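Local coordinates for protein 2-pyrone-4,6-dicarboxylic acid hydrolase, putative (Pseudomonas putida, PDB 2FFI) that probably hydrolyses the lactone ring of 2-pyrone-4,6-dicarboxylate, as an amidohydrolase-family enzyme built on a TIM barrel, at residues D16-V21 with G234-H239; V86-R91 with R110-G115; H139-R144 with D162-H167; F168-A173 with R203-P208. One frame throughout, in Å; residues are numbered along the deposited sequence.

Contact 1. Residues D16-V21 with G234-H239; sequences DSHAHV and GSDWPH. With PO4 (phosphate ion), chain C.
D16-V21 and G234-P238 run 27° apart and are tied by two backbone hydrogen bonds, D236 N to H18 O (3.2 Å) and H20 N to W237 O (2.8 Å). D16 swings its CG anti to the backbone N (chi1 167°), carrying its carboxylate to S235. S235 OG meets D16 OD1 on the syn side, tilted out of the plane, at 2.7 Å, and S235 N reaches D16 OD2 at 3.2 Å from above that plane. Because Y45 OH also bonds OD1, an alanine here would probably leave the S235 and Y45 hydroxyls without their shared acceptor and the S235 amide without OD2. V21 CG1 meets the edge of the W237 ring at CZ3 (4.1 Å), while P238 CB lies over one face. H18 and D236 extend side by side toward a bound phosphate, ring and carboxylate planes 73° apart, and R203 holds D236 OD1 in a salt bridge. H20 adds weak bonds from NE2 to phosphate O1 (2.8 Å) and O4 (3.0 Å), its ND1 bonding V60 O. H18-A19-H20 and D236, just after strand 231-234, match the HxH and aspartate positions of amidohydrolase active sites, and the phosphate they border probably marks that pocket.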
# COMPACT_ATOMS: atom_id res chain seq x y z
N ASP A 16 6.95 8.13 -0.89
CA ASP A 16 6.64 6.85 -1.55
C ASP A 16 5.79 5.99 -0.61
O ASP A 16 6.27 5.58 0.44
CB ASP A 16 7.94 6.08 -1.87
CG ASP A 16 7.69 4.62 -2.26
OD1 ASP A 16 8.69 3.87 -2.43
OD2 ASP A 16 6.50 4.21 -2.41
N SER A 17 4.54 5.72 -0.97
CA SER A 17 3.72 4.87 -0.11
C SER A 17 3.82 3.45 -0.67
O SER A 17 3.89 3.27 -1.88
CB SER A 17 2.27 5.35 -0.08
OG SER A 17 1.67 5.30 -1.36
N HIS A 18 3.85 2.45 0.19
CA HIS A 18 3.94 1.06 -0.26
C HIS A 18 5.31 0.62 -0.83
O HIS A 18 5.71 1.01 -1.92
CB HIS A 18 2.86 0.76 -1.30
CG HIS A 18 2.38 -0.65 -1.28
ND1 HIS A 18 3.14 -1.71 -1.72
CD2 HIS A 18 1.21 -1.19 -0.84
CE1 HIS A 18 2.47 -2.83 -1.57
NE2 HIS A 18 1.29 -2.55 -1.04
N ALA A 19 6.00 -0.21 -0.07
CA ALA A 19 7.31 -0.73 -0.46
C ALA A 19 7.72 -1.81 0.55
O ALA A 19 7.25 -1.81 1.69
CB ALA A 19 8.33 0.41 -0.47
N HIS A 20 8.59 -2.73 0.15
CA HIS A 20 9.02 -3.81 1.02
C HIS A 20 10.54 -3.87 1.19
O HIS A 20 11.28 -3.47 0.29
CB HIS A 20 8.55 -5.15 0.44
CG HIS A 20 7.09 -5.20 0.14
ND1 HIS A 20 6.13 -5.13 1.13
CD2 HIS A 20 6.42 -5.25 -1.03
CE1 HIS A 20 4.93 -5.12 0.57
NE2 HIS A 20 5.08 -5.19 -0.74
N VAL A 21 10.99 -4.38 2.33
CA VAL A 21 12.42 -4.56 2.58
C VAL A 21 12.57 -5.88 3.32
O VAL A 21 11.69 -6.27 4.10
CB VAL A 21 13.08 -3.38 3.41
CG1 VAL A 21 12.95 -2.08 2.65
CG2 VAL A 21 12.46 -3.27 4.82
N GLY A 234 2.55 4.70 -5.26
CA GLY A 234 3.45 3.76 -4.61
C GLY A 234 4.44 3.18 -5.61
O GLY A 234 4.14 3.09 -6.79
N SER A 235 5.63 2.80 -5.16
CA SER A 235 6.58 2.23 -6.10
C SER A 235 6.40 0.71 -6.11
O SER A 235 6.55 0.06 -7.15
CB SER A 235 8.01 2.57 -5.67
OG SER A 235 8.31 2.06 -4.38
N ASP A 236 6.07 0.16 -4.95
CA ASP A 236 5.85 -1.28 -4.81
C ASP A 236 7.16 -2.05 -4.88
O ASP A 236 7.17 -3.26 -5.10
CB ASP A 236 4.91 -1.80 -5.88
CG ASP A 236 4.37 -3.16 -5.55
OD1 ASP A 236 3.94 -3.88 -6.47
OD2 ASP A 236 4.38 -3.51 -4.35
N TRP A 237 8.26 -1.33 -4.71
CA TRP A 237 9.60 -1.90 -4.76
C TRP A 237 9.68 -2.98 -3.68
O TRP A 237 9.02 -2.88 -2.65
CB TRP A 237 10.61 -0.78 -4.47
CG TRP A 237 12.05 -1.20 -4.57
CD1 TRP A 237 12.82 -1.20 -5.70
CD2 TRP A 237 12.89 -1.67 -3.51
NE1 TRP A 237 14.07 -1.63 -5.41
CE2 TRP A 237 14.15 -1.93 -4.08
CE3 TRP A 237 12.69 -1.89 -2.14
CZ2 TRP A 237 15.23 -2.40 -3.31
CZ3 TRP A 237 13.77 -2.37 -1.38
CH2 TRP A 237 15.02 -2.62 -1.98
N PRO A 238 10.51 -4.02 -3.89
CA PRO A 238 11.37 -4.24 -5.05
C PRO A 238 10.62 -4.83 -6.24
O PRO A 238 11.23 -5.38 -7.16
CB PRO A 238 12.42 -5.17 -4.50
CG PRO A 238 11.62 -6.04 -3.61
CD PRO A 238 10.72 -5.08 -2.88
N HIS A 239 9.29 -4.70 -6.22
CA HIS A 239 8.44 -5.23 -7.28
C HIS A 239 8.60 -6.76 -7.31
O HIS A 239 9.32 -7.29 -8.15
CB HIS A 239 8.83 -4.64 -8.64
CG HIS A 239 9.22 -3.19 -8.58
ND1 HIS A 239 10.51 -2.78 -8.35
CD2 HIS A 239 8.47 -2.06 -8.65
CE1 HIS A 239 10.55 -1.46 -8.29
NE2 HIS A 239 9.33 -1.00 -8.47
P PO4 C . 2.70 -6.37 -2.87
O1 PO4 C . 2.62 -6.24 -1.39
O2 PO4 C . 2.03 -7.62 -3.30
O3 PO4 C . 2.03 -5.21 -3.51
O4 PO4 C . 4.13 -6.42 -3.27

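Contact 2. Residues V86-R91 with R110-G115; sequences VVMLER and RLNLMG. With PO4 (phosphate ion), chain C.
The guanidinium of R110, whose CB packs on V86 CG2 across the contact, holds N112 OD1 over one face, 3.5 Å above its plane, and a phosphate at its edge. The site lies at the mouth of the TIM barrel, where strand 108-110 gives way to the loop carrying N112. From CG to NE the R110 chain is extended, which delivers both terminal nitrogens to one phosphate oxygen: NH2 bonds O1 at 2.7 Å, and NH1 grips the same atom at a modelled distance too short to be taken literally at this resolution. NH1 also forms a salt bridge with D166, and that second partner helps fix the rotation of the group. A leucine in its place would probably leave phosphate O1 without these two donors and the D166 carboxylate without its cationic mate.

The backbone at the root of the arginine is secured as well, R110 N donating to V87 O at 2.8 Å. Beside this bond comes M88, a selenomethionine, whose CG sits beside its own backbone N (chi1 -76°) and whose chain runs on extended at chi2, bringing the selenium across the strand end. M88 O is in turn bonded by N69 ND2. The far end of M88 crosses N112 at a slant, SE lying 4.1 Å from N112 CB and 4.0 Å from R110 O.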
# COMPACT_ATOMS: atom_id res chain seq x y z
N VAL A 86 3.54 -0.09 7.30
CA VAL A 86 2.37 -0.78 7.82
C VAL A 86 2.75 -2.23 8.12
O VAL A 86 3.65 -2.78 7.48
CB VAL A 86 1.22 -0.76 6.79
CG1 VAL A 86 1.14 0.60 6.12
CG2 VAL A 86 1.40 -1.84 5.77
N VAL A 87 2.08 -2.84 9.10
CA VAL A 87 2.38 -4.22 9.47
C VAL A 87 1.21 -5.20 9.30
O VAL A 87 0.12 -4.83 8.83
CB VAL A 87 2.87 -4.30 10.95
CG1 VAL A 87 4.14 -3.50 11.14
CG2 VAL A 87 1.78 -3.81 11.89
N MSE A 88 1.45 -6.46 9.64
CA MSE A 88 0.43 -7.50 9.59
C MSE A 88 0.35 -8.08 11.00
O MSE A 88 1.34 -8.53 11.57
CB MSE A 88 0.77 -8.58 8.56
CG MSE A 88 0.51 -8.13 7.11
SE MSE A 88 0.69 -9.52 5.73
CE MSE A 88 -1.04 -10.40 6.00
N LEU A 89 -0.84 -8.05 11.58
CA LEU A 89 -1.03 -8.52 12.95
C LEU A 89 -1.80 -9.83 13.06
O LEU A 89 -2.67 -10.13 12.24
CB LEU A 89 -1.76 -7.45 13.75
CG LEU A 89 -1.10 -6.08 13.75
CD1 LEU A 89 -2.08 -5.06 14.33
CD2 LEU A 89 0.19 -6.11 14.56
N GLU A 90 -1.47 -10.60 14.09
CA GLU A 90 -2.14 -11.87 14.32
C GLU A 90 -3.58 -11.58 14.74
O GLU A 90 -3.89 -10.47 15.17
CB GLU A 90 -1.41 -12.67 15.40
CG GLU A 90 -1.41 -14.19 15.21
CD GLU A 90 -0.19 -14.70 14.47
OE1 GLU A 90 -0.26 -14.94 13.24
OE2 GLU A 90 0.87 -14.86 15.13
N ARG A 91 -4.45 -12.57 14.61
CA ARG A 91 -5.86 -12.41 14.95
C ARG A 91 -6.09 -11.55 16.20
O ARG A 91 -6.56 -10.43 16.09
CB ARG A 91 -6.52 -13.78 15.15
CG ARG A 91 -8.05 -13.75 15.13
CD ARG A 91 -8.59 -13.83 13.70
NE ARG A 91 -8.65 -15.22 13.22
CZ ARG A 91 -9.12 -15.59 12.03
NH1 ARG A 91 -9.59 -14.69 11.18
NH2 ARG A 91 -9.13 -16.88 11.69
N ARG A 110 -2.22 -4.29 7.33
CA ARG A 110 -2.57 -4.85 6.03
C ARG A 110 -3.02 -6.28 6.24
O ARG A 110 -2.30 -7.10 6.80
CB ARG A 110 -1.36 -4.84 5.09
CG ARG A 110 -1.70 -5.02 3.60
CD ARG A 110 -0.51 -5.62 2.84
NE ARG A 110 -0.53 -5.34 1.40
CZ ARG A 110 0.44 -5.73 0.56
NH1 ARG A 110 0.36 -5.43 -0.73
NH2 ARG A 110 1.48 -6.43 1.01
N LEU A 111 -4.23 -6.58 5.80
CA LEU A 111 -4.76 -7.93 5.92
C LEU A 111 -4.06 -8.78 4.86
O LEU A 111 -3.61 -9.91 5.13
CB LEU A 111 -6.27 -7.91 5.68
CG LEU A 111 -7.06 -6.98 6.59
CD1 LEU A 111 -8.51 -7.05 6.23
CD2 LEU A 111 -6.86 -7.37 8.05
N ASN A 112 -3.98 -8.21 3.65
CA ASN A 112 -3.35 -8.82 2.47
C ASN A 112 -3.85 -10.23 2.15
O ASN A 112 -3.24 -11.22 2.55
CB ASN A 112 -1.83 -8.85 2.63
CG ASN A 112 -1.12 -9.51 1.45
OD1 ASN A 112 -1.06 -8.96 0.34
ND2 ASN A 112 -0.59 -10.70 1.69
N LEU A 113 -4.96 -10.32 1.41
CA LEU A 113 -5.53 -11.62 1.06
C LEU A 113 -4.92 -12.17 -0.24
O LEU A 113 -4.17 -13.15 -0.21
CB LEU A 113 -7.05 -11.49 0.92
CG LEU A 113 -7.79 -10.78 2.05
CD1 LEU A 113 -7.23 -11.22 3.41
CD2 LEU A 113 -7.64 -9.29 1.89
N MSE A 114 -5.24 -11.53 -1.36
CA MSE A 114 -4.72 -11.87 -2.69
C MSE A 114 -4.18 -13.29 -2.81
O MSE A 114 -3.00 -13.52 -2.54
CB MSE A 114 -3.62 -10.89 -3.08
CG MSE A 114 -3.32 -10.84 -4.56
SE MSE A 114 -4.75 -10.32 -5.53
CE MSE A 114 -4.99 -11.75 -6.53
N GLY A 115 -5.02 -14.22 -3.24
CA GLY A 115 -4.60 -15.61 -3.35
C GLY A 115 -4.82 -16.34 -2.04
O GLY A 115 -4.29 -17.43 -1.82
P PO4 C . 2.70 -6.37 -2.87
O1 PO4 C . 2.62 -6.24 -1.39
O2 PO4 C . 2.03 -7.62 -3.30
O3 PO4 C . 2.03 -5.21 -3.51
O4 PO4 C . 4.13 -6.42 -3.27

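Contact 3. Residues H139-R144 with D162-H167; sequences HVELHR and DIVIDH. With PO4 (phosphate ion), chain C.
E141 runs out extended beyond CG (chi2 -168°) while D166 folds CG beside its own backbone N (chi1 -68°), and with these two choices the side chains cross at about a right angle and their carboxylates meet. E141 OE2 and D166 OD2 are modelled 2.4 Å apart, a value doubtful at this resolution. Each acid has a basic partner outside the pair, K197 for E141 and R110 for D166.

Beneath them strands 139-142 and 163-165 lie parallel in a beta-alpha-beta unit of the barrel, joined through helix 149-156. V140 N bonds D162 O (3.0 Å), V164 N returns to V140 O (3.0 Å), L142 N takes V164 O (2.7 Å), and D166 N closes the series on L142 O (2.9 Å). V140, I163, L142 and I165 share the apolar face, where L142 CD2 touches I163 CG2 at 3.6 Å and helix 149-156 packs on V140, I163 and I165. E141 and V164 point from the other face.

Past the strand ends, H167 turns its edge to the face of H143 in an offset edge-to-face pair, ring centroids 5.3 Å apart and planes at 84°. H167 NE2 bonds phosphate O3 in the ring plane at 2.7 Å, with ND1 held by S199 OG. K197 and R110 thus tie the acids, and H167 the phosphate, at the C-terminal strand ends, which is consistent with an active-site pocket.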
# COMPACT_ATOMS: atom_id res chain seq x y z
N HIS A 139 -5.10 2.72 9.87
CA HIS A 139 -5.97 2.40 8.75
C HIS A 139 -5.79 0.93 8.39
O HIS A 139 -4.85 0.29 8.87
CB HIS A 139 -5.67 3.28 7.55
CG HIS A 139 -4.26 3.18 7.04
ND1 HIS A 139 -3.20 3.79 7.67
CD2 HIS A 139 -3.75 2.54 5.96
CE1 HIS A 139 -2.09 3.53 6.99
NE2 HIS A 139 -2.40 2.78 5.95
N VAL A 140 -6.69 0.42 7.56
CA VAL A 140 -6.63 -0.97 7.12
C VAL A 140 -6.39 -1.04 5.61
O VAL A 140 -7.18 -0.52 4.82
CB VAL A 140 -7.94 -1.74 7.46
CG1 VAL A 140 -9.14 -0.88 7.15
CG2 VAL A 140 -8.01 -3.05 6.67
N GLU A 141 -5.29 -1.69 5.24
CA GLU A 141 -4.91 -1.84 3.84
C GLU A 141 -5.47 -3.10 3.21
O GLU A 141 -5.35 -4.18 3.77
CB GLU A 141 -3.39 -1.85 3.70
CG GLU A 141 -2.88 -1.08 2.50
CD GLU A 141 -1.42 -1.35 2.23
OE1 GLU A 141 -0.67 -1.55 3.21
OE2 GLU A 141 -1.02 -1.35 1.05
N LEU A 142 -6.07 -2.94 2.04
CA LEU A 142 -6.65 -4.07 1.33
C LEU A 142 -5.86 -4.39 0.06
O LEU A 142 -5.27 -3.51 -0.56
CB LEU A 142 -8.10 -3.78 0.97
CG LEU A 142 -9.21 -4.29 1.90
CD1 LEU A 142 -8.65 -4.65 3.25
CD2 LEU A 142 -10.29 -3.24 2.00
N HIS A 143 -5.85 -5.67 -0.30
CA HIS A 143 -5.16 -6.12 -1.48
C HIS A 143 -5.86 -7.37 -2.01
O HIS A 143 -5.64 -8.47 -1.50
CB HIS A 143 -3.71 -6.43 -1.13
CG HIS A 143 -2.90 -6.89 -2.30
ND1 HIS A 143 -3.20 -6.54 -3.60
CD2 HIS A 143 -1.79 -7.66 -2.36
CE1 HIS A 143 -2.31 -7.08 -4.42
NE2 HIS A 143 -1.44 -7.76 -3.69
N ARG A 144 -6.72 -7.20 -3.01
CA ARG A 144 -7.44 -8.34 -3.58
C ARG A 144 -8.12 -7.94 -4.89
O ARG A 144 -8.21 -6.76 -5.20
CB ARG A 144 -8.47 -8.86 -2.58
CG ARG A 144 -8.77 -10.35 -2.74
CD ARG A 144 -9.73 -10.85 -1.68
NE ARG A 144 -9.60 -12.29 -1.45
CZ ARG A 144 -9.94 -13.22 -2.34
NH1 ARG A 144 -10.43 -12.87 -3.52
NH2 ARG A 144 -9.78 -14.50 -2.03
N ASP A 162 -10.22 4.32 8.34
CA ASP A 162 -9.66 4.56 7.02
C ASP A 162 -9.40 3.24 6.31
O ASP A 162 -8.90 2.28 6.91
CB ASP A 162 -8.36 5.36 7.14
CG ASP A 162 -8.58 6.77 7.67
OD1 ASP A 162 -7.65 7.31 8.33
OD2 ASP A 162 -9.67 7.35 7.42
N ILE A 163 -9.76 3.20 5.04
CA ILE A 163 -9.56 2.02 4.24
C ILE A 163 -8.71 2.38 3.02
O ILE A 163 -9.12 3.21 2.19
CB ILE A 163 -10.91 1.45 3.76
CG1 ILE A 163 -11.82 1.18 4.96
CG2 ILE A 163 -10.67 0.19 2.93
CD1 ILE A 163 -13.28 0.94 4.60
N VAL A 164 -7.54 1.74 2.93
CA VAL A 164 -6.61 1.93 1.83
C VAL A 164 -6.63 0.74 0.87
O VAL A 164 -6.31 -0.38 1.28
CB VAL A 164 -5.17 2.08 2.35
CG1 VAL A 164 -4.22 2.25 1.17
CG2 VAL A 164 -5.06 3.27 3.29
N ILE A 165 -6.97 1.00 -0.39
CA ILE A 165 -7.04 -0.03 -1.43
C ILE A 165 -5.76 -0.07 -2.27
O ILE A 165 -5.35 0.95 -2.81
CB ILE A 165 -8.26 0.22 -2.35
CG1 ILE A 165 -9.54 0.17 -1.53
CG2 ILE A 165 -8.38 -0.86 -3.41
CD1 ILE A 165 -10.74 0.56 -2.31
N ASP A 166 -5.16 -1.26 -2.38
CA ASP A 166 -3.90 -1.44 -3.12
C ASP A 166 -4.02 -1.60 -4.63
O ASP A 166 -4.93 -2.24 -5.13
CB ASP A 166 -3.14 -2.66 -2.59
CG ASP A 166 -2.62 -2.46 -1.19
OD1 ASP A 166 -1.99 -3.42 -0.67
OD2 ASP A 166 -2.82 -1.38 -0.59
N HIS A 167 -3.05 -1.01 -5.34
CA HIS A 167 -2.96 -1.08 -6.79
C HIS A 167 -4.25 -0.90 -7.55
O HIS A 167 -4.75 -1.84 -8.15
CB HIS A 167 -2.34 -2.41 -7.21
CG HIS A 167 -1.17 -2.82 -6.39
ND1 HIS A 167 -0.22 -1.93 -5.96
CD2 HIS A 167 -0.78 -4.04 -5.94
CE1 HIS A 167 0.71 -2.57 -5.27
NE2 HIS A 167 0.39 -3.85 -5.24
P PO4 C . 2.70 -6.37 -2.87
O1 PO4 C . 2.62 -6.24 -1.39
O2 PO4 C . 2.03 -7.62 -3.30
O3 PO4 C . 2.03 -5.21 -3.51
O4 PO4 C . 4.13 -6.42 -3.27

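Contact 4. Residues F168-A173 with R203-P208; sequences FGRPDA and RLQGSP
L204 packs against P171 and A173, and this is the close-packed part of the contact. Its CD1 meets P171 CD at 4.0 Å, its CB lies against A173 CB, and A173 N donates a hydrogen bond to L204 O (3.0 Å), which draws the two loops together. With CG beside its own backbone N (chi1 -78°), L204 sends CD1 to P171 and CD2 to F168, where CD2 comes within 4.5 Å of F168 CD2.

The second zone is carried by arginines. R170, bent at chi2 (78°), lays one face of its guanidinium over R203 CB, 3.6 Å above the plane, and NH2 stands 2.8 Å from R203 O, though the angle is too poor for a hydrogen bond. The two guanidinium planes are 44° apart. R203 looks beyond this pairing: its NE forms a salt bridge with D236, NH1 bonds T240 O, and a long, weak ion pair runs to the bound phosphate.

Toward solvent the packing thins. NE2 of the exposed Q205 lies 3.7 Å from R170 NH2, at the edge of the guanidinium, and Q205 CB meets D172 OD1 at 3.8 Å, while that carboxylate finds its stronger partner in R174.

Both loops follow barrel strands, 163-165 and 194-199. S207 is the N-cap of helix 208-225, and that helix closes over the apolar side, touching F168 through A218, P171 through F214, and A173 and L204 through N211.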
# COMPACT_ATOMS: atom_id res chain seq x y z
N PHE A 168 -4.79 0.31 -7.53
CA PHE A 168 -6.02 0.58 -8.28
C PHE A 168 -7.16 -0.36 -7.92
O PHE A 168 -8.23 -0.33 -8.53
CB PHE A 168 -5.74 0.44 -9.77
CG PHE A 168 -4.76 1.44 -10.31
CD1 PHE A 168 -5.20 2.68 -10.77
CD2 PHE A 168 -3.40 1.14 -10.41
CE1 PHE A 168 -4.31 3.58 -11.33
CE2 PHE A 168 -2.51 2.04 -10.96
CZ PHE A 168 -2.96 3.26 -11.43
N GLY A 169 -6.94 -1.19 -6.91
CA GLY A 169 -7.98 -2.12 -6.54
C GLY A 169 -7.73 -3.44 -7.23
O GLY A 169 -8.56 -4.34 -7.19
N ARG A 170 -6.57 -3.54 -7.87
CA ARG A 170 -6.17 -4.76 -8.57
C ARG A 170 -7.26 -5.19 -9.55
O ARG A 170 -7.76 -6.30 -9.50
CB ARG A 170 -5.92 -5.87 -7.56
CG ARG A 170 -4.81 -6.84 -7.92
CD ARG A 170 -3.44 -6.25 -7.64
NE ARG A 170 -2.41 -7.28 -7.50
CZ ARG A 170 -2.08 -8.15 -8.45
NH1 ARG A 170 -1.12 -9.05 -8.24
NH2 ARG A 170 -2.71 -8.10 -9.62
N PRO A 171 -7.66 -4.29 -10.45
CA PRO A 171 -8.68 -4.63 -11.44
C PRO A 171 -7.99 -5.30 -12.61
O PRO A 171 -6.78 -5.55 -12.57
CB PRO A 171 -9.26 -3.26 -11.80
CG PRO A 171 -8.03 -2.41 -11.81
CD PRO A 171 -7.29 -2.87 -10.55
N ASP A 172 -8.76 -5.58 -13.66
CA ASP A 172 -8.25 -6.23 -14.87
C ASP A 172 -8.04 -5.18 -15.98
O ASP A 172 -9.01 -4.71 -16.57
CB ASP A 172 -9.28 -7.26 -15.36
CG ASP A 172 -8.67 -8.63 -15.62
OD1 ASP A 172 -7.73 -8.74 -16.44
OD2 ASP A 172 -9.15 -9.61 -15.00
N ALA A 173 -6.79 -4.84 -16.27
CA ALA A 173 -6.48 -3.84 -17.31
C ALA A 173 -7.18 -4.12 -18.64
O ALA A 173 -7.53 -3.19 -19.37
CB ALA A 173 -4.98 -3.76 -17.53
N ARG A 203 0.81 -4.97 -12.57
CA ARG A 203 0.10 -6.09 -11.95
C ARG A 203 -1.30 -6.28 -12.52
O ARG A 203 -2.00 -7.23 -12.19
CB ARG A 203 0.02 -5.88 -10.44
CG ARG A 203 1.34 -6.04 -9.73
CD ARG A 203 1.19 -5.88 -8.24
NE ARG A 203 2.48 -5.88 -7.55
CZ ARG A 203 3.22 -6.97 -7.35
NH1 ARG A 203 4.38 -6.87 -6.71
NH2 ARG A 203 2.81 -8.16 -7.78
N LEU A 204 -1.71 -5.36 -13.39
CA LEU A 204 -3.04 -5.41 -13.98
C LEU A 204 -3.33 -6.54 -14.97
O LEU A 204 -4.21 -6.39 -15.81
CB LEU A 204 -3.37 -4.06 -14.60
CG LEU A 204 -3.79 -2.94 -13.62
CD1 LEU A 204 -3.66 -3.43 -12.17
CD2 LEU A 204 -2.95 -1.69 -13.85
N GLN A 205 -2.60 -7.65 -14.87
CA GLN A 205 -2.80 -8.81 -15.75
C GLN A 205 -2.77 -8.50 -17.23
O GLN A 205 -3.36 -9.22 -18.03
CB GLN A 205 -4.14 -9.49 -15.45
CG GLN A 205 -4.03 -10.74 -14.63
CD GLN A 205 -3.40 -10.48 -13.29
OE1 GLN A 205 -2.18 -10.62 -13.12
NE2 GLN A 205 -4.22 -10.08 -12.32
N GLY A 206 -2.10 -7.43 -17.61
CA GLY A 206 -2.06 -7.10 -19.02
C GLY A 206 -0.67 -6.81 -19.53
O GLY A 206 0.34 -7.05 -18.85
N SER A 207 -0.63 -6.27 -20.75
CA SER A 207 0.62 -5.91 -21.40
C SER A 207 1.03 -4.54 -20.89
O SER A 207 0.17 -3.69 -20.64
CB SER A 207 0.43 -5.86 -22.91
OG SER A 207 -0.54 -4.89 -23.23
N PRO A 208 2.34 -4.30 -20.74
CA PRO A 208 2.80 -3.00 -20.25
C PRO A 208 2.15 -1.78 -20.90
O PRO A 208 2.14 -0.69 -20.32
CB PRO A 208 4.31 -3.06 -20.46
CG PRO A 208 4.47 -4.04 -21.58
CD PRO A 208 3.46 -5.10 -21.25

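In the fold
Contacts 1, 2 and 3 converge on one phosphate ion, probably from the crystallisation liquor, which plausibly marks the active-site pocket at the mouth of the barrel. Contacts 2 and 3 lie closest, centres about 10 Å apart, and R110 NH1 bridges D166 OD1 (3.1 Å) between them. Contact 1, which closes a long loop of chain enclosing the other three, stands about 16 Å from contact 2 and 14 Å from contact 3, centre to centre. Contact 4 lies farther out, about 17 Å from contact 1 by centres, yet R203 NE meets D236 OD1 at 2.7 Å in a salt bridge. R203 thus probably helps to position D236, and D166 to position R110.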